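PDB 3BB8: CDP-4-keto-6-deoxy-D-glucose-3-dehydrase from Yersinia pseudotuberculosis, which probably uses pyridoxal 5'-phosphate to remove the C3 hydroxyl of CDP-4-keto-6-deoxy-D-glucose, a step in making lipopolysaccharide sugars. Local coordinates for residues F317-D322 / L417-L422; F330-E335 / T401-N406; G72-V77 / E304-F309. The protein carries 1 engineered substitution. All blocks are in the same frame, centred on the assembly; numbering follows the deposited sequence.

Contact 1 (F317-D322 / L417-L422); sequences FKYLKD and LTHDHL
Tyr319 and His419 lie one ring over the other in a face-to-face stack, their planes tilted by 24° and their centroids 3.8 Å apart. The closest touch is His419 CD2 over the tyrosine face, displaced from the ring centre toward CZ, 3.4 Å from Tyr319 CZ. The CD2-NE2 side of the imidazole lies across the tyrosine, with NE2 3.6 Å from Tyr319 CD1. Tyr319 can meet it because its CG stands anti to the backbone N (chi1 -174°), which carries the ring out from its helix. At the ring's edge, near its plane, Leu422 CD1 comes within 3.7 Å of Tyr319 CD2, so the phenol is held on a face by one residue and at its rim by another one turn further on. Leu320 adds a looser apolar touch from its CD1 to Leu422 CD2 at 4.3 Å. The phenol OH bonds to Asp423, just beyond the segment. Thr418 N-caps the helix bearing His419 and Leu422, its OG1 accepting weak bonds from the N of Asp420 and His421. The pairing joins the last turns of helix 293-323 to the first turn of helix 419-432, while Leu320 and Lys321 rest on Phe347 of strand 347-351.

Contact 2 (F330-E335 / T401-N406); sequences FIELPE and TDRIMN
Glu332 OE2 is held by two cationic groups: Arg403 NH2, which reaches it at 2.6 Å across this contact, and Lys352 NZ, which makes a second salt bridge from just past the end of strand 347-351. The arginine bond is short and nearly straight, at 163°, with the oxygen close to the guanidinium plane and the nitrogen on the syn side of the carboxylate, somewhat out of the carboxylate plane. Beside it, Arg403 NH1 gives a second, more bent bond to Glu332 OE1 at 3.0 Å, using the syn lone pair. Arg403 therefore grips the carboxylate end-on, each terminal nitrogen taking its own oxygen. The two flat groups are twisted by 39°, and while OE2 stays near the guanidinium plane, OE1 is tilted out of it.

The nearest CA atoms of the two segments, those of Glu332 and Ile404, are 11.6 Å apart, and extended side chains bridge the distance. In Arg403 a chi1 of -159° swings the chain away from the backbone N, and it stays extended out to NE; Glu332 is likewise extended beyond CG and meets it at about a right angle. Glu332 belongs to the short strand 331-332, whose backbone pairs with strand 347-351 through Thr350, whereas Arg403 projects from helix 399-407, which packs at Met405 and Asn406 against Pro273 of the second subunit.

The NE of Arg403 also forms a salt bridge with Glu353, so positive and negative groups alternate from Lys352 through Glu332 and Arg403 to Glu353. Such a chain of charges at the surface would favour the ionised form of Glu332, and with two bonds on one guanidinium edge and a third on NE it should restrict rotation of the arginine head.

Contact 3 (G72-V77 / E304-F309); sequences GEYLGV and ERIEEF
The ring of Tyr74 meets Glu307 at its edge and Ile306 obliquely. Near the ring plane, Glu307 CG lies 4.0 Å from Tyr74 CE2, an aliphatic touch before that side chain extends to its carboxylate. Ile306 approaches the same part of the ring with both of its branches. Its CG2 is 3.5 Å from Tyr74 CE2 and 3.7 Å from Tyr74 CD2, while CG1 lies further along, 3.6 Å from Tyr74 CZ and 3.5 Å from Tyr74 OH. The isoleucine thus runs along one flank of the phenol, from CD2 past CE2 and CZ to the hydroxyl.

The side chains come from opposite directions and meet between backbones whose nearest CA atoms, of Tyr74 and Ile306, are 9.1 Å apart. With chi1 at 178°, the tyrosine ring points straight out toward the other helix. No hydrogen bond crosses between the segments; the contact is apolar, with Ile306 buried and Glu307 at its exposed margin.

One helix ends here and the other bends. Segment 72-77 closes helix 62-75 in a Schellman motif: Val77 N bonds to Gly72 O at 2.8 Å, and Gly76 takes the positive phi (82°) that this turn needs. Segment 304-309 kinks, the N of Glu307 and of Glu308 lacking bonds to the preceding turn.

The Ile306 side chain lies about 12 Å from those of Asp194 and Ser215 in the pyridoxal phosphate site, so the contact does not line it. Within the aspartate aminotransferase fold, Tyr74 leans from the last turn of helix 62-75 onto the kinked middle of helix 293-323. Tyr74 and Leu75 also touch Met204 of strand 203-204, Leu75 and Val77 reach Phe231 of strand 228-232, and Arg305 ties the long helix to Glu45 of helix 43-55.

Contacts 1 and 3 share helix 293-323: contact 3 joins its middle to the end of helix 62-75 and contact 1 takes its last turns, with centres 23 Å apart. Contact 2 ties edge strand 331-332 of the sheet 331-332/347-351/408-411 to helix 399-407; it is nested inside the loop that contact 1 closes, whereas contact 3 closes before either opens. Contacts 1 and 2, 20 Å between centres, touch directly: Lys321 NZ bonds to Pro334 O, and Phe317 packs on Pro334. Contacts 2 and 3 stand 31 Å apart. The long helix of this aspartate aminotransferase fold thus runs from the region of helix 62-75 to helix 419-432 and the small sheet, with contacts 1 and 2 away from the annotated sites.

Contact 1 (F317-D322 / L417-L422)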
loop_
_atom_site.group_PDB
_atom_site.type_symbol
_atom_site.label_atom_id
_atom_site.label_comp_id
_atom_site.label_asym_id
_atom_site.label_seq_id
_atom_site.Cartn_x
_atom_site.Cartn_y
_atom_site.Cartn_z
ATOM N N PHE A 317 10.572 15.468 26.763
ATOM C CA PHE A 317 9.348 16.236 26.963
ATOM C C PHE A 317 9.378 16.978 28.299
ATOM O O PHE A 317 9.128 18.183 28.357
ATOM C CB PHE A 317 8.128 15.321 26.946
ATOM C CG PHE A 317 6.835 16.031 27.237
ATOM C CD1 PHE A 317 6.091 16.601 26.210
ATOM C CD2 PHE A 317 6.356 16.127 28.541
ATOM C CE1 PHE A 317 4.893 17.249 26.474
ATOM C CE2 PHE A 317 5.152 16.777 28.812
ATOM C CZ PHE A 317 4.419 17.337 27.773
ATOM N N LYS A 318 9.663 16.238 29.370
ATOM C CA LYS A 318 9.707 16.806 30.711
ATOM C C LYS A 318 10.743 17.925 30.770
ATOM O O LYS A 318 10.466 19.017 31.259
ATOM C CB LYS A 318 10.055 15.713 31.722
ATOM C CG LYS A 318 9.822 16.104 33.170
ATOM C CD LYS A 318 9.974 14.899 34.081
ATOM C CE LYS A 318 9.474 15.189 35.488
ATOM N NZ LYS A 318 9.506 13.961 36.339
ATOM N N TYR A 319 11.929 17.641 30.250
ATOM C CA TYR A 319 13.019 18.601 30.228
ATOM C C TYR A 319 12.588 19.875 29.496
ATOM O O TYR A 319 12.475 20.944 30.096
ATOM C CB TYR A 319 14.229 17.977 29.531
ATOM C CG TYR A 319 15.482 18.818 29.570
ATOM C CD1 TYR A 319 16.172 19.026 30.768
ATOM C CD2 TYR A 319 15.993 19.391 28.409
ATOM C CE1 TYR A 319 17.347 19.782 30.802
ATOM C CE2 TYR A 319 17.164 20.148 28.433
ATOM C CZ TYR A 319 17.836 20.338 29.633
ATOM O OH TYR A 319 19.000 21.077 29.654
ATOM N N LEU A 320 12.342 19.747 28.197
ATOM C CA LEU A 320 11.933 20.871 27.362
ATOM C C LEU A 320 10.808 21.707 27.962
ATOM O O LEU A 320 10.892 22.933 27.975
ATOM C CB LEU A 320 11.508 20.368 25.982
ATOM C CG LEU A 320 11.200 21.433 24.930
ATOM C CD1 LEU A 320 12.429 22.326 24.716
ATOM C CD2 LEU A 320 10.795 20.749 23.632
ATOM N N LYS A 321 9.759 21.050 28.453
ATOM C CA LYS A 321 8.630 21.772 29.031
ATOM C C LYS A 321 9.015 22.538 30.294
ATOM O O LYS A 321 8.509 23.633 30.545
ATOM C CB LYS A 321 7.480 20.819 29.365
ATOM C CG LYS A 321 6.252 21.552 29.888
ATOM C CD LYS A 321 5.187 20.619 30.416
ATOM C CE LYS A 321 4.026 21.402 30.996
ATOM N NZ LYS A 321 3.017 20.524 31.625
ATOM N N ASP A 322 9.891 21.949 31.099
ATOM C CA ASP A 322 10.338 22.594 32.327
ATOM C C ASP A 322 11.073 23.870 31.945
ATOM O O ASP A 322 10.778 24.949 32.449
ATOM C CB ASP A 322 11.278 21.671 33.102
ATOM C CG ASP A 322 11.826 22.323 34.355
ATOM O OD1 ASP A 322 11.032 22.570 35.292
ATOM O OD2 ASP A 322 13.046 22.598 34.394
ATOM N N LEU A 417 17.439 13.843 19.583
ATOM C CA LEU A 417 17.752 15.143 20.168
ATOM C C LEU A 417 18.363 15.063 21.567
ATOM O O LEU A 417 17.787 14.452 22.474
ATOM C CB LEU A 417 16.478 15.999 20.213
ATOM C CG LEU A 417 16.176 16.978 19.070
ATOM C CD1 LEU A 417 16.668 16.457 17.739
ATOM C CD2 LEU A 417 14.678 17.237 19.039
ATOM N N THR A 418 19.528 15.689 21.736
ATOM C CA THR A 418 20.220 15.713 23.027
ATOM C C THR A 418 19.809 16.957 23.806
ATOM O O THR A 418 19.092 17.816 23.290
ATOM C CB THR A 418 21.757 15.761 22.863
ATOM O OG1 THR A 418 22.131 16.976 22.204
ATOM C CG2 THR A 418 22.252 14.574 22.051
ATOM N N HIS A 419 20.267 17.053 25.049
ATOM C CA HIS A 419 19.955 18.208 25.882
ATOM C C HIS A 419 20.555 19.478 25.288
ATOM O O HIS A 419 20.027 20.568 25.484
ATOM C CB HIS A 419 20.479 17.994 27.302
ATOM C CG HIS A 419 19.558 17.199 28.168
ATOM N ND1 HIS A 419 18.759 16.190 27.676
ATOM C CD2 HIS A 419 19.311 17.258 29.500
ATOM C CE1 HIS A 419 18.059 15.664 28.665
ATOM N NE2 HIS A 419 18.375 16.294 29.783
ATOM N N ASP A 420 21.658 19.341 24.561
ATOM C CA ASP A 420 22.272 20.506 23.949
ATOM C C ASP A 420 21.385 21.023 22.830
ATOM O O ASP A 420 21.359 22.225 22.548
ATOM C CB ASP A 420 23.663 20.170 23.420
ATOM C CG ASP A 420 24.703 20.133 24.522
ATOM O OD1 ASP A 420 24.610 19.259 25.409
ATOM O OD2 ASP A 420 25.609 20.991 24.509
ATOM N N HIS A 421 20.661 20.101 22.196
ATOM C CA HIS A 421 19.734 20.437 21.125
ATOM C C HIS A 421 18.595 21.237 21.745
ATOM O O HIS A 421 18.289 22.350 21.315
ATOM C CB HIS A 421 19.154 19.161 20.496
ATOM C CG HIS A 421 20.077 18.473 19.539
ATOM N ND1 HIS A 421 20.385 18.990 18.299
ATOM C CD2 HIS A 421 20.758 17.307 19.638
ATOM C CE1 HIS A 421 21.214 18.173 17.674
ATOM N NE2 HIS A 421 21.458 17.145 18.466
ATOM N N LEU A 422 17.980 20.657 22.769
ATOM C CA LEU A 422 16.859 21.280 23.446
ATOM C C LEU A 422 17.198 22.608 24.111
ATOM O O LEU A 422 16.437 23.575 23.994
ATOM C CB LEU A 422 16.272 20.316 24.474
ATOM C CG LEU A 422 15.758 18.986 23.909
ATOM C CD1 LEU A 422 15.112 18.176 25.025
ATOM C CD2 LEU A 422 14.752 19.245 22.795
#

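Contact 2 (F330-E335 / T401-N406)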
loop_
_atom_site.group_PDB
_atom_site.type_symbol
_atom_site.label_atom_id
_atom_site.label_comp_id
_atom_site.label_asym_id
_atom_site.label_seq_id
_atom_site.Cartn_x
_atom_site.Cartn_y
_atom_site.Cartn_z
ATOM N N PHE A 330 3.492 33.867 26.981
ATOM C CA PHE A 330 3.262 33.999 25.548
ATOM C C PHE A 330 2.770 32.725 24.867
ATOM O O PHE A 330 2.055 32.789 23.863
ATOM C CB PHE A 330 4.549 34.474 24.879
ATOM C CG PHE A 330 5.088 35.734 25.472
ATOM C CD1 PHE A 330 4.362 36.924 25.383
ATOM C CD2 PHE A 330 6.297 35.732 26.164
ATOM C CE1 PHE A 330 4.828 38.094 25.977
ATOM C CE2 PHE A 330 6.775 36.900 26.765
ATOM C CZ PHE A 330 6.034 38.085 26.669
ATOM N N ILE A 331 3.150 31.574 25.413
ATOM C CA ILE A 331 2.751 30.306 24.831
ATOM C C ILE A 331 2.194 29.333 25.858
ATOM O O ILE A 331 2.620 29.314 27.013
ATOM C CB ILE A 331 3.938 29.656 24.071
ATOM C CG1 ILE A 331 5.164 29.519 24.972
ATOM C CG2 ILE A 331 4.334 30.526 22.897
ATOM C CD1 ILE A 331 5.178 28.301 25.821
ATOM N N GLU A 332 1.215 28.546 25.430
ATOM C CA GLU A 332 0.595 27.548 26.286
ATOM C C GLU A 332 1.334 26.227 26.107
ATOM O O GLU A 332 1.443 25.710 24.989
ATOM C CB GLU A 332 -0.879 27.404 25.919
ATOM C CG GLU A 332 -1.742 28.502 26.513
ATOM C CD GLU A 332 -3.015 28.730 25.735
ATOM O OE1 GLU A 332 -3.667 27.737 25.359
ATOM O OE2 GLU A 332 -3.369 29.904 25.502
ATOM N N LEU A 333 1.855 25.688 27.204
ATOM C CA LEU A 333 2.608 24.442 27.141
ATOM C C LEU A 333 1.713 23.208 27.183
ATOM O O LEU A 333 0.648 23.225 27.797
ATOM C CB LEU A 333 3.640 24.400 28.271
ATOM C CG LEU A 333 4.722 25.472 28.139
ATOM C CD1 LEU A 333 5.610 25.469 29.376
ATOM C CD2 LEU A 333 5.542 25.224 26.891
ATOM N N PRO A 334 2.144 22.116 26.526
ATOM C CA PRO A 334 1.397 20.855 26.464
ATOM C C PRO A 334 1.128 20.164 27.797
ATOM O O PRO A 334 1.916 20.256 28.738
ATOM C CB PRO A 334 2.241 20.004 25.519
ATOM C CG PRO A 334 3.623 20.492 25.776
ATOM C CD PRO A 334 3.442 21.988 25.840
ATOM N N GLU A 335 0.001 19.463 27.863
ATOM C CA GLU A 335 -0.379 18.753 29.074
ATOM C C GLU A 335 -0.925 17.354 28.790
ATOM O O GLU A 335 -1.909 17.185 28.060
ATOM C CB GLU A 335 -1.414 19.571 29.854
ATOM C CG GLU A 335 -0.818 20.698 30.677
ATOM C CD GLU A 335 -1.864 21.692 31.156
ATOM O OE1 GLU A 335 -3.024 21.283 31.389
ATOM O OE2 GLU A 335 -1.520 22.884 31.310
ATOM N N THR A 401 -10.506 23.700 17.567
ATOM C CA THR A 401 -9.919 23.158 16.346
ATOM C C THR A 401 -9.416 24.307 15.494
ATOM O O THR A 401 -8.304 24.264 14.977
ATOM C CB THR A 401 -10.957 22.364 15.513
ATOM O OG1 THR A 401 -11.476 21.286 16.299
ATOM C CG2 THR A 401 -10.319 21.809 14.255
ATOM N N ASP A 402 -10.250 25.332 15.341
ATOM C CA ASP A 402 -9.867 26.505 14.560
ATOM C C ASP A 402 -8.671 27.183 15.213
ATOM O O ASP A 402 -7.756 27.658 14.534
ATOM C CB ASP A 402 -11.028 27.502 14.471
ATOM C CG ASP A 402 -12.006 27.156 13.373
ATOM O OD1 ASP A 402 -11.544 26.823 12.262
ATOM O OD2 ASP A 402 -13.229 27.229 13.613
ATOM N N ARG A 403 -8.676 27.224 16.539
ATOM C CA ARG A 403 -7.576 27.858 17.247
ATOM C C ARG A 403 -6.291 27.090 16.948
ATOM O O ARG A 403 -5.222 27.684 16.784
ATOM C CB ARG A 403 -7.841 27.872 18.756
ATOM C CG ARG A 403 -7.035 28.928 19.485
ATOM C CD ARG A 403 -7.112 28.771 20.985
ATOM N NE ARG A 403 -6.200 29.694 21.654
ATOM C CZ ARG A 403 -5.669 29.478 22.852
ATOM N NH1 ARG A 403 -5.957 28.365 23.522
ATOM N NH2 ARG A 403 -4.849 30.377 23.381
ATOM N N ILE A 404 -6.402 25.766 16.860
ATOM C CA ILE A 404 -5.236 24.938 16.586
ATOM C C ILE A 404 -4.754 25.192 15.175
ATOM O O ILE A 404 -3.556 25.299 14.923
ATOM C CB ILE A 404 -5.559 23.429 16.760
ATOM C CG1 ILE A 404 -5.842 23.131 18.239
ATOM C CG2 ILE A 404 -4.398 22.583 16.263
ATOM C CD1 ILE A 404 -6.187 21.688 18.525
ATOM N N MET A 405 -5.702 25.300 14.252
ATOM C CA MET A 405 -5.372 25.545 12.856
ATOM C C MET A 405 -4.611 26.853 12.713
ATOM O O MET A 405 -3.684 26.952 11.912
ATOM C CB MET A 405 -6.648 25.601 12.011
ATOM C CG MET A 405 -6.403 25.937 10.544
ATOM S SD MET A 405 -7.937 26.280 9.662
ATOM C CE MET A 405 -8.489 27.730 10.558
ATOM N N ASN A 406 -4.999 27.850 13.504
ATOM C CA ASN A 406 -4.362 29.165 13.441
ATOM C C ASN A 406 -3.195 29.425 14.373
ATOM O O ASN A 406 -2.233 30.084 13.988
ATOM C CB ASN A 406 -5.384 30.270 13.716
ATOM C CG ASN A 406 -6.424 30.385 12.639
ATOM O OD1 ASN A 406 -6.098 30.644 11.480
ATOM N ND2 ASN A 406 -7.690 30.193 13.012
#

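Contact 3 (G72-V77 / E304-F309)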
loop_
_atom_site.group_PDB
_atom_site.type_symbol
_atom_site.label_atom_id
_atom_site.label_comp_id
_atom_site.label_asym_id
_atom_site.label_seq_id
_atom_site.Cartn_x
_atom_site.Cartn_y
_atom_site.Cartn_z
ATOM N N GLY A 72 3.299 -7.791 18.809
ATOM C CA GLY A 72 2.145 -8.281 19.541
ATOM C C GLY A 72 2.493 -8.431 21.014
ATOM O O GLY A 72 1.659 -8.193 21.897
ATOM N N GLU A 73 3.735 -8.826 21.279
ATOM C CA GLU A 73 4.207 -8.999 22.649
ATOM C C GLU A 73 4.317 -7.630 23.313
ATOM O O GLU A 73 3.779 -7.416 24.402
ATOM C CB GLU A 73 5.565 -9.719 22.654
ATOM C CG GLU A 73 5.516 -11.069 21.936
ATOM C CD GLU A 73 6.861 -11.776 21.852
ATOM O OE1 GLU A 73 7.857 -11.148 21.429
ATOM O OE2 GLU A 73 6.914 -12.975 22.196
ATOM N N TYR A 74 4.991 -6.697 22.646
ATOM C CA TYR A 74 5.149 -5.348 23.181
ATOM C C TYR A 74 3.799 -4.693 23.449
ATOM O O TYR A 74 3.582 -4.112 24.510
ATOM C CB TYR A 74 5.953 -4.488 22.205
ATOM C CG TYR A 74 6.127 -3.051 22.646
ATOM C CD1 TYR A 74 5.125 -2.102 22.428
ATOM C CD2 TYR A 74 7.295 -2.639 23.288
ATOM C CE1 TYR A 74 5.283 -0.777 22.840
ATOM C CE2 TYR A 74 7.465 -1.316 23.706
ATOM C CZ TYR A 74 6.456 -0.392 23.479
ATOM O OH TYR A 74 6.633 0.912 23.881
ATOM N N LEU A 75 2.891 -4.798 22.489
ATOM C CA LEU A 75 1.564 -4.208 22.618
ATOM C C LEU A 75 0.633 -4.960 23.558
ATOM O O LEU A 75 -0.330 -4.390 24.071
ATOM C CB LEU A 75 0.905 -4.111 21.242
ATOM C CG LEU A 75 1.521 -3.098 20.282
ATOM C CD1 LEU A 75 0.959 -3.312 18.884
ATOM C CD2 LEU A 75 1.226 -1.691 20.786
ATOM N N GLY A 76 0.910 -6.243 23.773
ATOM C CA GLY A 76 0.060 -7.037 24.638
ATOM C C GLY A 76 -1.179 -7.541 23.916
ATOM O O GLY A 76 -2.252 -7.648 24.514
ATOM N N VAL A 77 -1.043 -7.835 22.624
ATOM C CA VAL A 77 -2.163 -8.344 21.834
ATOM C C VAL A 77 -1.742 -9.568 21.039
ATOM O O VAL A 77 -0.568 -9.730 20.710
ATOM C CB VAL A 77 -2.717 -7.288 20.852
ATOM C CG1 VAL A 77 -3.248 -6.105 21.627
ATOM C CG2 VAL A 77 -1.631 -6.865 19.857
ATOM N N GLU A 304 13.875 -3.426 19.057
ATOM C CA GLU A 304 14.734 -3.591 20.214
ATOM C C GLU A 304 14.856 -2.254 20.950
ATOM O O GLU A 304 14.817 -2.199 22.182
ATOM C CB GLU A 304 16.121 -4.076 19.778
ATOM C CG GLU A 304 16.118 -5.428 19.064
ATOM C CD GLU A 304 17.512 -5.868 18.631
ATOM O OE1 GLU A 304 18.402 -5.975 19.505
ATOM O OE2 GLU A 304 17.718 -6.110 17.421
ATOM N N ARG A 305 14.960 -1.177 20.174
ATOM C CA ARG A 305 15.135 0.171 20.706
ATOM C C ARG A 305 13.860 0.912 21.112
ATOM O O ARG A 305 13.935 2.035 21.600
ATOM C CB ARG A 305 15.908 1.001 19.674
ATOM C CG ARG A 305 17.026 0.190 19.032
ATOM C CD ARG A 305 17.652 0.833 17.806
ATOM N NE ARG A 305 18.656 1.835 18.146
ATOM C CZ ARG A 305 19.704 2.130 17.379
ATOM N NH1 ARG A 305 19.892 1.493 16.227
ATOM N NH2 ARG A 305 20.559 3.071 17.759
ATOM N N ILE A 306 12.697 0.292 20.941
ATOM C CA ILE A 306 11.447 0.966 21.271
ATOM C C ILE A 306 11.316 1.410 22.728
ATOM O O ILE A 306 10.865 2.525 23.000
ATOM C CB ILE A 306 10.221 0.098 20.896
ATOM C CG1 ILE A 306 8.926 0.854 21.205
ATOM C CG2 ILE A 306 10.249 -1.210 21.657
ATOM C CD1 ILE A 306 8.758 2.135 20.417
ATOM N N GLU A 307 11.701 0.551 23.669
ATOM C CA GLU A 307 11.592 0.910 25.082
ATOM C C GLU A 307 12.502 2.089 25.400
ATOM O O GLU A 307 12.138 2.979 26.163
ATOM C CB GLU A 307 11.927 -0.293 25.962
ATOM C CG GLU A 307 10.874 -1.389 25.876
ATOM C CD GLU A 307 11.144 -2.553 26.809
ATOM O OE1 GLU A 307 12.154 -3.262 26.604
ATOM O OE2 GLU A 307 10.343 -2.755 27.751
ATOM N N GLU A 308 13.682 2.087 24.796
ATOM C CA GLU A 308 14.644 3.159 24.970
ATOM C C GLU A 308 13.994 4.445 24.440
ATOM O O GLU A 308 13.898 5.457 25.143
ATOM C CB GLU A 308 15.902 2.844 24.162
ATOM C CG GLU A 308 16.996 3.886 24.263
ATOM C CD GLU A 308 17.776 4.026 22.967
ATOM O OE1 GLU A 308 18.105 2.986 22.351
ATOM O OE2 GLU A 308 18.067 5.179 22.567
ATOM N N PHE A 309 13.546 4.381 23.188
ATOM C CA PHE A 309 12.900 5.508 22.526
ATOM C C PHE A 309 11.756 6.111 23.332
ATOM O O PHE A 309 11.706 7.321 23.524
ATOM C CB PHE A 309 12.379 5.085 21.153
ATOM C CG PHE A 309 13.459 4.816 20.144
ATOM C CD1 PHE A 309 14.750 5.284 20.342
ATOM C CD2 PHE A 309 13.169 4.139 18.970
ATOM C CE1 PHE A 309 15.743 5.085 19.376
ATOM C CE2 PHE A 309 14.147 3.936 17.999
ATOM C CZ PHE A 309 15.441 4.411 18.200
#